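Local coordinates for protein transketolase (Campylobacter jejuni, PDB 3M7I) that belongs to the transketolase family of thiamine diphosphate-dependent enzymes and binds its cofactor with magnesium between two subunits, at residues 185-190 with 243-248; 342-347 with 500-505; 416-421 with 460-465. All blocks are in the same frame, centred on the assembly; numbering follows the deposited sequence.

Contact 1. Residues 185-190 with 243-248. With MG (magnesium ion), chain D; TPP (thiamine diphosphate), chain B.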
loop_
_atom_site.group_PDB
_atom_site.type_symbol
_atom_site.label_atom_id
_atom_site.label_comp_id
_atom_site.label_asym_id
_atom_site.label_seq_id
_atom_site.Cartn_x
_atom_site.Cartn_y
_atom_site.Cartn_z
ATOM N N ASN A 185 21.977 -14.829 -1.800
ATOM C CA ASN A 185 23.335 -14.437 -1.372
ATOM C C ASN A 185 23.500 -14.155 0.142
ATOM O O ASN A 185 24.568 -13.777 0.633
ATOM C CB ASN A 185 23.828 -13.298 -2.263
ATOM C CG ASN A 185 23.035 -12.022 -2.102
ATOM O OD1 ASN A 185 22.204 -11.873 -1.169
ATOM N ND2 ASN A 185 23.255 -11.088 -3.048
ATOM N N ASN A 186 22.401 -14.345 0.879
ATOM C CA ASN A 186 22.338 -14.147 2.306
ATOM C C ASN A 186 22.715 -12.750 2.806
ATOM O O ASN A 186 23.010 -12.595 3.957
ATOM C CB ASN A 186 23.189 -15.243 3.019
ATOM C CG ASN A 186 22.980 -15.283 4.523
ATOM O OD1 ASN A 186 23.880 -14.915 5.301
ATOM N ND2 ASN A 186 21.792 -15.716 4.950
ATOM N N ILE A 187 22.625 -11.738 1.924
ATOM C CA ILE A 187 22.987 -10.392 2.270
ATOM C C ILE A 187 21.910 -9.416 1.805
ATOM O O ILE A 187 21.382 -9.594 0.678
ATOM C CB ILE A 187 24.297 -10.026 1.595
ATOM C CG1 ILE A 187 25.451 -10.854 2.192
ATOM C CG2 ILE A 187 24.554 -8.470 1.661
ATOM C CD1 ILE A 187 25.827 -10.505 3.543
ATOM N N SER A 188 21.550 -8.512 2.713
ATOM C CA SER A 188 20.671 -7.310 2.409
ATOM C C SER A 188 21.341 -6.108 2.974
ATOM O O SER A 188 22.489 -6.171 3.341
ATOM C CB SER A 188 19.208 -7.533 2.942
ATOM O OG SER A 188 19.140 -7.448 4.339
ATOM N N ILE A 189 20.666 -4.947 3.053
ATOM C CA ILE A 189 21.331 -3.733 3.482
ATOM C C ILE A 189 21.762 -3.759 4.952
ATOM O O ILE A 189 22.831 -3.253 5.328
ATOM C CB ILE A 189 20.418 -2.525 3.205
ATOM C CG1 ILE A 189 20.255 -2.308 1.684
ATOM C CG2 ILE A 189 20.930 -1.288 3.895
ATOM C CD1 ILE A 189 19.221 -1.172 1.343
ATOM N N GLU A 190 20.941 -4.409 5.788
ATOM C CA GLU A 190 21.238 -4.522 7.210
ATOM C C GLU A 190 22.191 -5.683 7.487
ATOM O O GLU A 190 22.511 -5.926 8.639
ATOM C CB GLU A 190 19.956 -4.609 8.083
ATOM C CG GLU A 190 19.200 -3.243 8.122
ATOM C CD GLU A 190 17.983 -3.205 9.008
ATOM O OE1 GLU A 190 17.636 -4.263 9.663
ATOM O OE2 GLU A 190 17.352 -2.100 9.093
ATOM N N THR A 243 24.549 -17.655 -4.295
ATOM C CA THR A 243 25.603 -16.844 -4.865
ATOM C C THR A 243 26.319 -16.063 -3.754
ATOM O O THR A 243 25.883 -15.936 -2.561
ATOM C CB THR A 243 25.052 -15.831 -5.918
ATOM O OG1 THR A 243 24.229 -14.919 -5.185
ATOM C CG2 THR A 243 24.245 -16.481 -7.029
ATOM N N THR A 244 27.457 -15.476 -4.118
ATOM C CA THR A 244 28.163 -14.640 -3.223
ATOM C C THR A 244 27.978 -13.210 -3.775
ATOM O O THR A 244 28.343 -12.957 -4.935
ATOM C CB THR A 244 29.691 -15.029 -3.202
ATOM O OG1 THR A 244 29.848 -16.334 -2.589
ATOM C CG2 THR A 244 30.499 -14.119 -2.414
ATOM N N ILE A 245 27.514 -12.315 -2.931
ATOM C CA ILE A 245 27.386 -10.923 -3.324
ATOM C C ILE A 245 28.780 -10.385 -3.694
ATOM O O ILE A 245 29.756 -10.690 -3.048
ATOM C CB ILE A 245 26.616 -10.050 -2.344
ATOM C CG1 ILE A 245 26.210 -8.730 -3.020
ATOM C CG2 ILE A 245 27.428 -9.678 -1.121
ATOM C CD1 ILE A 245 25.457 -7.824 -2.072
ATOM N N ALA A 246 28.836 -9.620 -4.786
ATOM C CA ALA A 246 30.116 -9.047 -5.309
ATOM C C ALA A 246 31.164 -10.147 -5.615
ATOM O O ALA A 246 32.357 -9.895 -5.478
ATOM C CB ALA A 246 30.706 -8.003 -4.324
ATOM N N LYS A 247 30.704 -11.293 -6.060
ATOM C CA LYS A 247 31.595 -12.384 -6.489
ATOM C C LYS A 247 32.638 -11.795 -7.444
ATOM O O LYS A 247 32.305 -11.155 -8.448
ATOM C CB LYS A 247 30.803 -13.465 -7.182
ATOM C CG LYS A 247 31.626 -14.630 -7.704
ATOM C CD LYS A 247 32.267 -15.417 -6.571
ATOM C CE LYS A 247 32.872 -16.728 -7.105
ATOM N NZ LYS A 247 33.623 -17.374 -6.004
ATOM N N GLY A 248 33.897 -12.004 -7.091
ATOM C CA GLY A 248 34.996 -11.567 -7.937
ATOM C C GLY A 248 35.654 -10.332 -7.409
ATOM O O GLY A 248 36.763 -10.014 -7.855
HETATM MG MG MG D . 20.480 -10.524 -1.052
HETATM N "N1'" TPP B . 11.498 -1.433 -0.107
HETATM C "C2'" TPP B . 11.034 -1.641 -1.330
HETATM C CM2 TPP B . 9.591 -2.021 -1.575
HETATM N "N3'" TPP B . 11.833 -1.423 -2.369
HETATM C "C4'" TPP B . 13.093 -1.014 -2.247
HETATM N "N4'" TPP B . 13.796 -0.833 -3.363
HETATM C "C5'" TPP B . 13.659 -0.848 -0.908
HETATM C "C6'" TPP B . 12.770 -1.066 0.109
HETATM C "C7'" TPP B . 15.069 -0.392 -0.638
HETATM N N3 TPP B . 16.011 -1.398 -1.071
HETATM C C2 TPP B . 16.722 -1.390 -2.197
HETATM S S1 TPP B . 17.660 -2.855 -2.459
HETATM C C5 TPP B . 17.131 -3.389 -0.887
HETATM C C4 TPP B . 16.209 -2.496 -0.319
HETATM C CM4 TPP B . 15.607 -2.810 1.027
HETATM C C6 TPP B . 17.531 -4.666 -0.221
HETATM C C7 TPP B . 18.320 -5.495 -1.143
HETATM O O7 TPP B . 18.253 -6.784 -0.621
HETATM P PA TPP B . 18.471 -7.909 -1.671
HETATM O O1A TPP B . 17.279 -8.118 -2.534
HETATM O O2A TPP B . 18.863 -9.073 -0.819
HETATM O O3A TPP B . 19.592 -7.326 -2.666
HETATM P PB TPP B . 21.172 -7.639 -2.599
HETATM O O1B TPP B . 21.717 -6.790 -3.696
HETATM O O2B TPP B . 21.321 -9.162 -2.621
HETATM O O3B TPP B . 21.653 -7.052 -1.302
HETATM O O HOH W 1 27.093 -13.220 -0.137
HETATM O O HOH W 2 24.492 -12.050 -5.514
HETATM O O HOH W 3 19.680 -11.261 -2.864
#
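The diphosphate and magnesium site of the thiamine diphosphate-binding domain is built here, where Asn185, next to the end of strand 178-184, packs against Thr243 and Ile245 beyond the end of strand 237-242. Asn185 CA lies 3.2 Å from Thr243 O, a CA-H...O contact. CG of Asn185 sits between its backbone N and carbonyl carbon (chi1 66°), which brings the amide round to the metal. OD1 binds magnesium at 2.2 Å and also accepts from Ile187 N, an Asx turn whose donor stands above the amide carbonyl plane. On the other branch, ND2 donates to O2B of thiamine diphosphate at 2.8 Å (155° at the hydrogen). With both branches engaged, the rotation of the amide is fixed. The carbonyl O of Ile187, O2A and O2B of the cofactor, a water and Asp155 also ligate the ion.

Ile245 closes over the amide, its CB 3.6 Å from Asn185 ND2. CG1 is anti to the backbone N (chi1 -164°) and carries CD1 forward to 3.9 Å from Ile187 CG2, the two isoleucine side chains crossing at about a right angle. No direct hydrogen bond joins the segments; two waters do. One links Asn185 O to Ile245 N, and the other accepts a hydrogen bond from Asn185 ND2 and donates one to Thr243 OG1, which also bonds Asp183. Beyond the contact, Ser188, Ile189 and Glu190 reach Asp367 of the second subunit, while the contact itself sits at the ends of strands 178-184 and 237-242, neighbours in the parallel five-stranded sheet.

Contact 2. Residues 342-347 with 500-505. With RP5 (5-O-phosphono-beta-D-ribofuranose), chain E.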
loop_
_atom_site.group_PDB
_atom_site.type_symbol
_atom_site.label_atom_id
_atom_site.label_comp_id
_atom_site.label_asym_id
_atom_site.label_seq_id
_atom_site.Cartn_x
_atom_site.Cartn_y
_atom_site.Cartn_z
ATOM N N ALA A 342 -26.581 4.019 -9.266
ATOM C CA ALA A 342 -25.260 4.080 -8.587
ATOM C C ALA A 342 -24.218 3.990 -9.717
ATOM O O ALA A 342 -24.371 3.192 -10.635
ATOM C CB ALA A 342 -25.089 2.902 -7.604
ATOM N N THR A 343 -23.125 4.721 -9.610
ATOM C CA THR A 343 -22.187 4.695 -10.701
ATOM C C THR A 343 -21.382 3.397 -10.682
ATOM O O THR A 343 -20.787 3.080 -11.716
ATOM C CB THR A 343 -21.270 5.910 -10.732
ATOM O OG1 THR A 343 -20.707 6.139 -9.432
ATOM C CG2 THR A 343 -22.101 7.186 -11.157
ATOM N N ARG A 344 -21.425 2.619 -9.608
ATOM C CA ARG A 344 -20.848 1.238 -9.722
ATOM C C ARG A 344 -21.613 0.418 -10.778
ATOM O O ARG A 344 -21.052 -0.430 -11.478
ATOM C CB ARG A 344 -20.779 0.523 -8.406
ATOM C CG ARG A 344 -22.042 0.284 -7.717
ATOM C CD ARG A 344 -21.838 -0.616 -6.517
ATOM N NE ARG A 344 -23.076 -0.700 -5.712
ATOM C CZ ARG A 344 -23.328 -1.636 -4.805
ATOM N NH1 ARG A 344 -22.494 -2.680 -4.605
ATOM N NH2 ARG A 344 -24.509 -1.609 -4.136
ATOM N N ASP A 345 -22.899 0.694 -10.858
ATOM C CA ASP A 345 -23.784 -0.004 -11.751
ATOM C C ASP A 345 -23.673 0.447 -13.200
ATOM O O ASP A 345 -23.599 -0.363 -14.062
ATOM C CB ASP A 345 -25.223 0.073 -11.264
ATOM C CG ASP A 345 -25.463 -0.715 -9.995
ATOM O OD1 ASP A 345 -24.857 -1.752 -9.747
ATOM O OD2 ASP A 345 -26.286 -0.292 -9.225
ATOM N N SER A 346 -23.675 1.747 -13.443
ATOM C CA SER A 346 -23.435 2.261 -14.769
ATOM C C SER A 346 -22.056 1.736 -15.239
ATOM O O SER A 346 -21.897 1.347 -16.392
ATOM C CB SER A 346 -23.467 3.814 -14.855
ATOM O OG SER A 346 -22.580 4.433 -13.951
ATOM N N ASN A 347 -21.082 1.700 -14.330
ATOM C CA ASN A 347 -19.731 1.396 -14.778
ATOM C C ASN A 347 -19.693 -0.102 -15.152
ATOM O O ASN A 347 -19.046 -0.531 -16.090
ATOM C CB ASN A 347 -18.716 1.654 -13.650
ATOM C CG ASN A 347 -17.318 1.430 -14.101
ATOM O OD1 ASN A 347 -16.688 0.365 -13.789
ATOM N ND2 ASN A 347 -16.825 2.318 -14.874
ATOM N N LEU A 500 -16.271 5.503 -7.987
ATOM C CA LEU A 500 -17.690 5.159 -8.202
ATOM C C LEU A 500 -18.469 4.952 -6.882
ATOM O O LEU A 500 -17.933 4.540 -5.898
ATOM C CB LEU A 500 -17.744 3.868 -9.074
ATOM C CG LEU A 500 -16.907 3.965 -10.332
ATOM C CD1 LEU A 500 -16.654 2.523 -10.949
ATOM C CD2 LEU A 500 -17.584 4.929 -11.266
ATOM N N SER A 501 -19.768 5.275 -6.877
ATOM C CA SER A 501 -20.561 5.204 -5.690
ATOM C C SER A 501 -21.185 3.840 -5.415
ATOM O O SER A 501 -21.531 3.129 -6.378
ATOM C CB SER A 501 -21.760 6.155 -5.752
ATOM O OG SER A 501 -22.678 5.780 -6.783
ATOM N N ARG A 502 -21.379 3.536 -4.150
ATOM C CA ARG A 502 -22.227 2.383 -3.748
ATOM C C ARG A 502 -23.677 2.753 -3.946
ATOM O O ARG A 502 -24.462 1.962 -4.463
ATOM C CB ARG A 502 -21.979 2.042 -2.303
ATOM C CG ARG A 502 -22.808 0.866 -1.769
ATOM C CD ARG A 502 -22.610 0.671 -0.284
ATOM N NE ARG A 502 -23.135 -0.611 0.172
ATOM C CZ ARG A 502 -24.160 -0.787 0.980
ATOM N NH1 ARG A 502 -24.536 -2.051 1.280
ATOM N NH2 ARG A 502 -24.800 0.244 1.522
ATOM N N GLN A 503 -24.021 3.992 -3.582
ATOM C CA GLN A 503 -25.413 4.378 -3.506
ATOM C C GLN A 503 -25.912 5.002 -4.810
ATOM O O GLN A 503 -25.157 5.550 -5.628
ATOM C CB GLN A 503 -25.647 5.362 -2.349
ATOM C CG GLN A 503 -25.187 6.820 -2.665
ATOM C CD GLN A 503 -23.679 7.144 -2.445
ATOM O OE1 GLN A 503 -23.289 8.355 -2.420
ATOM N NE2 GLN A 503 -22.838 6.122 -2.243
ATOM N N LYS A 504 -27.237 4.982 -4.985
ATOM C CA LYS A 504 -27.834 5.524 -6.164
ATOM C C LYS A 504 -27.686 7.048 -6.270
ATOM O O LYS A 504 -27.902 7.758 -5.284
ATOM C CB LYS A 504 -29.323 5.156 -6.133
ATOM C CG LYS A 504 -30.086 5.569 -7.357
ATOM C CD LYS A 504 -31.471 4.814 -7.401
ATOM C CE LYS A 504 -31.290 3.255 -7.514
ATOM N NZ LYS A 504 -32.511 2.573 -8.160
ATOM N N LEU A 505 -27.253 7.545 -7.421
ATOM C CA LEU A 505 -27.109 8.967 -7.714
ATOM C C LEU A 505 -28.179 9.412 -8.693
ATOM O O LEU A 505 -28.732 8.627 -9.444
ATOM C CB LEU A 505 -25.751 9.317 -8.277
ATOM C CG LEU A 505 -24.548 8.795 -7.473
ATOM C CD1 LEU A 505 -23.267 9.345 -7.956
ATOM C CD2 LEU A 505 -24.680 9.066 -5.966
HETATM C C1 RP5 E . -18.053 -5.786 2.956
HETATM O O4 RP5 E . -18.453 -5.128 1.790
HETATM C C2 RP5 E . -18.811 -7.101 2.975
HETATM O O2 RP5 E . -17.890 -8.109 2.643
HETATM C C3 RP5 E . -20.004 -6.905 2.051
HETATM O O3 RP5 E . -20.307 -8.003 1.215
HETATM C C4 RP5 E . -19.550 -5.761 1.189
HETATM C C5 RP5 E . -20.645 -4.746 1.080
HETATM O O5 RP5 E . -21.588 -5.269 0.155
HETATM P "P'" RP5 E . -22.257 -4.165 -0.731
HETATM O O1X RP5 E . -22.174 -4.427 -2.206
HETATM O O2X RP5 E . -21.522 -2.795 -0.233
HETATM O O3X RP5 E . -23.856 -4.075 -0.504
HETATM O O1 RP5 E . -18.452 -5.036 4.087
#
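The phosphate pocket that receives 5-O-phosphono-beta-D-ribofuranose is framed by the start of helix 343-357 and the loop after strand 496-499. Thr343 and Ser501 exchange bonds: Ser501 N donates to Thr343 OG1 at 2.9 Å, nearly straight at 170°, and Thr343 N donates to Ser501 OG at 3.1 Å. That serine hydroxyl in turn donates a hydrogen bond to Gln503 O, 2.7 Å from OG and in the carbonyl plane. Next along the helix, Arg344 N reaches Ser501 O. A methyl of Leu500, CD1, packs against the Asn347 amide, 3.4 Å from its CG, the two side chains crossing at about a right angle, and Ala342 CB rests against the carbonyl oxygens of Arg502 and Gln503.

Arg344 and Arg502 run side by side in the same direction, both extended from CG to NE, with guanidinium planes 33° apart. CG of Arg502 lies over one face of the Arg344 guanidinium, toward its rim, and Arg344 NE makes a weak bond to Arg502 O. Arg344 NH1 donates to phosphate O1X at 3.0 Å and also to Ser371 O. The phosphate meets Arg502 at its edge, NE bonding O2X at 2.7 Å and NH1 bonding O3X at 2.8 Å. Three phosphate oxygens are therefore each held by a different guanidinium nitrogen, and the two nearby positive charges probably stabilise the phosphate that both arginine ends reach.

Contact 3. Residues 416-421 with 460-465. With TPP (thiamine diphosphate), chain C.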
loop_
_atom_site.group_PDB
_atom_site.type_symbol
_atom_site.label_atom_id
_atom_site.label_comp_id
_atom_site.label_asym_id
_atom_site.label_seq_id
_atom_site.Cartn_x
_atom_site.Cartn_y
_atom_site.Cartn_z
ATOM N N THR A 416 -11.383 -2.924 -6.977
ATOM C CA THR A 416 -11.592 -3.063 -5.556
ATOM C C THR A 416 -12.405 -1.834 -5.021
ATOM O O THR A 416 -12.756 -0.960 -5.829
ATOM C CB THR A 416 -10.266 -3.260 -4.779
ATOM O OG1 THR A 416 -10.560 -3.592 -3.426
ATOM C CG2 THR A 416 -9.299 -2.037 -4.974
ATOM N N PHE A 417 -12.670 -1.827 -3.703
ATOM C CA PHE A 417 -13.249 -0.641 -3.014
ATOM C C PHE A 417 -12.176 0.459 -3.022
ATOM O O PHE A 417 -10.966 0.215 -2.912
ATOM C CB PHE A 417 -13.655 -0.881 -1.585
ATOM C CG PHE A 417 -14.775 -1.862 -1.382
ATOM C CD1 PHE A 417 -15.749 -2.037 -2.358
ATOM C CD2 PHE A 417 -14.850 -2.560 -0.232
ATOM C CE1 PHE A 417 -16.782 -2.939 -2.127
ATOM C CE2 PHE A 417 -15.914 -3.489 -0.011
ATOM C CZ PHE A 417 -16.849 -3.615 -0.948
ATOM N N PHE A 418 -12.591 1.705 -3.181
ATOM C CA PHE A 418 -11.609 2.771 -3.230
ATOM C C PHE A 418 -10.736 2.841 -1.993
ATOM O O PHE A 418 -9.536 3.202 -2.124
ATOM C CB PHE A 418 -12.380 4.111 -3.408
ATOM C CG PHE A 418 -11.548 5.339 -3.729
ATOM C CD1 PHE A 418 -10.401 5.301 -4.474
ATOM C CD2 PHE A 418 -12.075 6.585 -3.419
ATOM C CE1 PHE A 418 -9.717 6.437 -4.805
ATOM C CE2 PHE A 418 -11.432 7.743 -3.810
ATOM C CZ PHE A 418 -10.266 7.668 -4.527
ATOM N N ILE A 419 -11.275 2.467 -0.810
ATOM C CA ILE A 419 -10.476 2.481 0.378
ATOM C C ILE A 419 -9.283 1.516 0.208
ATOM O O ILE A 419 -8.186 1.805 0.678
ATOM C CB ILE A 419 -11.264 2.205 1.686
ATOM C CG1 ILE A 419 -10.380 2.452 2.907
ATOM C CG2 ILE A 419 -11.859 0.795 1.665
ATOM C CD1 ILE A 419 -9.645 3.732 2.992
ATOM N N PHE A 420 -9.498 0.388 -0.446
ATOM C CA PHE A 420 -8.412 -0.572 -0.616
ATOM C C PHE A 420 -7.554 -0.327 -1.869
ATOM O O PHE A 420 -6.645 -1.118 -2.141
ATOM C CB PHE A 420 -8.967 -1.994 -0.499
ATOM C CG PHE A 420 -9.766 -2.222 0.760
ATOM C CD1 PHE A 420 -9.299 -1.857 1.956
ATOM C CD2 PHE A 420 -11.013 -2.823 0.709
ATOM C CE1 PHE A 420 -10.059 -2.041 3.185
ATOM C CE2 PHE A 420 -11.775 -3.008 1.890
ATOM C CZ PHE A 420 -11.284 -2.607 3.108
ATOM N N SER A 421 -7.680 0.861 -2.511
ATOM C CA SER A 421 -6.735 1.305 -3.505
ATOM C C SER A 421 -5.417 1.426 -2.754
ATOM O O SER A 421 -4.371 1.363 -3.372
ATOM C CB SER A 421 -7.136 2.713 -4.084
ATOM O OG SER A 421 -7.200 3.679 -3.072
ATOM N N GLU A 460 -9.143 10.500 2.205
ATOM C CA GLU A 460 -7.925 11.074 1.631
ATOM C C GLU A 460 -7.470 10.521 0.275
ATOM O O GLU A 460 -6.504 10.983 -0.324
ATOM C CB GLU A 460 -6.797 11.028 2.665
ATOM C CG GLU A 460 -6.142 9.595 2.910
ATOM C CD GLU A 460 -6.934 8.688 3.919
ATOM O OE1 GLU A 460 -8.157 8.839 4.074
ATOM O OE2 GLU A 460 -6.343 7.730 4.518
ATOM N N GLN A 461 -8.099 9.433 -0.181
ATOM C CA GLN A 461 -7.724 8.785 -1.425
ATOM C C GLN A 461 -7.868 9.627 -2.707
ATOM O O GLN A 461 -7.006 9.524 -3.576
ATOM C CB GLN A 461 -8.408 7.377 -1.523
ATOM C CG GLN A 461 -7.885 6.464 -0.440
ATOM C CD GLN A 461 -8.416 6.761 0.953
ATOM O OE1 GLN A 461 -9.507 7.315 1.131
ATOM N NE2 GLN A 461 -7.642 6.415 1.959
ATOM N N LEU A 462 -8.896 10.475 -2.821
ATOM C CA LEU A 462 -8.992 11.350 -3.955
ATOM C C LEU A 462 -7.778 12.232 -4.069
ATOM O O LEU A 462 -7.269 12.409 -5.189
ATOM C CB LEU A 462 -10.253 12.210 -3.881
ATOM C CG LEU A 462 -11.458 11.839 -4.651
ATOM C CD1 LEU A 462 -12.487 13.057 -4.559
ATOM C CD2 LEU A 462 -11.101 11.486 -6.113
ATOM N N SER A 463 -7.313 12.806 -2.953
ATOM C CA SER A 463 -6.072 13.650 -2.923
ATOM C C SER A 463 -4.880 12.895 -3.420
ATOM O O SER A 463 -4.097 13.401 -4.180
ATOM C CB SER A 463 -5.648 14.149 -1.561
ATOM O OG SER A 463 -6.642 15.001 -1.013
ATOM N N THR A 464 -4.736 11.669 -2.972
ATOM C CA THR A 464 -3.592 10.830 -3.387
ATOM C C THR A 464 -3.570 10.622 -4.900
ATOM O O THR A 464 -2.573 10.850 -5.579
ATOM C CB THR A 464 -3.682 9.442 -2.718
ATOM O OG1 THR A 464 -3.618 9.572 -1.289
ATOM C CG2 THR A 464 -2.533 8.464 -3.218
ATOM N N PHE A 465 -4.674 10.102 -5.454
ATOM C CA PHE A 465 -4.757 9.879 -6.885
ATOM C C PHE A 465 -4.690 11.158 -7.763
ATOM O O PHE A 465 -4.059 11.128 -8.777
ATOM C CB PHE A 465 -5.919 8.966 -7.223
ATOM C CG PHE A 465 -5.574 7.493 -6.875
ATOM C CD1 PHE A 465 -5.931 6.961 -5.676
ATOM C CD2 PHE A 465 -4.905 6.713 -7.760
ATOM C CE1 PHE A 465 -5.598 5.622 -5.315
ATOM C CE2 PHE A 465 -4.558 5.347 -7.405
ATOM C CZ PHE A 465 -4.893 4.854 -6.180
HETATM N "N1'" TPP C . -9.798 -6.121 0.903
HETATM C "C2'" TPP C . -9.345 -5.865 2.120
HETATM C CM2 TPP C . -7.889 -5.541 2.371
HETATM N "N3'" TPP C . -10.206 -5.805 3.130
HETATM C "C4'" TPP C . -11.513 -6.002 2.986
HETATM N "N4'" TPP C . -12.276 -5.919 4.074
HETATM C "C5'" TPP C . -12.036 -6.361 1.667
HETATM C "C6'" TPP C . -11.094 -6.379 0.675
HETATM C "C7'" TPP C . -13.493 -6.610 1.376
HETATM N N3 TPP C . -13.937 -7.812 2.042
HETATM C C2 TPP C . -14.634 -7.884 3.173
HETATM S S1 TPP C . -14.873 -9.524 3.763
HETATM C C5 TPP C . -14.098 -10.083 2.306
HETATM C C4 TPP C . -13.617 -9.016 1.531
HETATM C CM4 TPP C . -12.879 -9.305 0.249
HETATM C C6 TPP C . -13.888 -11.514 1.925
HETATM C C7 TPP C . -14.292 -12.397 3.028
HETATM O O7 TPP C . -13.661 -13.612 2.769
HETATM P PA TPP C . -13.428 -14.490 4.031
HETATM O O1A TPP C . -12.300 -13.997 4.864
HETATM O O2A TPP C . -13.251 -15.854 3.445
HETATM O O3A TPP C . -14.734 -14.253 4.939
HETATM P PB TPP C . -16.028 -15.212 5.006
HETATM O O1B TPP C . -16.929 -14.475 5.936
HETATM O O2B TPP C . -15.517 -16.617 5.336
HETATM O O3B TPP C . -16.653 -15.155 3.641
#
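The turn that follows strand 411-417 meets the first turn of helix 461-467 at a distance, the closest CA pair, Ile419 and Gln461, being 7.1 Å apart, so the gap is bridged by side chains, some of them reaching the opposite backbone. Phe418 does most of this. Its CG is anti to the backbone N (chi1 -170°), which sends the ring out to the helix. Gln461 CB sits over one face of that ring, 3.7 Å from its centroid and 19° off the normal, a CH-pi contact displaced toward the CZ side of the ring. At the ring's edge, CE1 lies 3.9 Å from Phe465 CD1, and Leu462 CG adds a looser apolar contact to CE2.

Gln461 bends at chi2 (75°), turning its amide back toward Ile419, whose CD1 is 3.5 Å from NE2. The amide is held by partners outside the segments: NE2 donates to Glu422, and OE1 accepts from Ile459 N. Ser421 presents OG at the edge of the Phe465 ring, 3.4 Å from CE1. The same hydroxyl donates to Phe418 O at 2.6 Å, nearly along the C=O axis. As Ser421 N bonds this oxygen too, two donors grip it and the turn is closed on itself.

Phe420 points the other way, sandwiched between Ile419 CG2 on one face and the pyrimidine of thiamine diphosphate on the other, with CE2 3.2 Å from C4'. Just before helix 461-467, Glu460 forms salt bridges with Lys425 and Arg429 of the second subunit. Such a ring face laid on the aminopyrimidine is characteristic of the cofactor site in the pyrimidine-binding domain of transketolases, here backed by an aromatic core next to the subunit interface.

In the fold
Contact 1 belongs to the thiamine diphosphate-binding domain, whereas contacts 2 and 3 share the pyrimidine-binding domain, with 416-421 and 460-465 nested inside the loop that contact 2 closes. Both border strand 439-443, which lies between strands 411-417 and 496-499. Contacts 1 and 3 lie 38 Å apart between centres, and both reach the second subunit; each serves one end of a cofactor, the first its diphosphate, the third its pyrimidine. Since each cofactor lies between subunits, these two halves come from different chains. Contact 3 is buried and largely aromatic; contact 1 is buried but polar, relying on metal and water. Contact 2, partly buried, joins its segments by direct hydrogen bonds and turns charge toward the sugar phosphate.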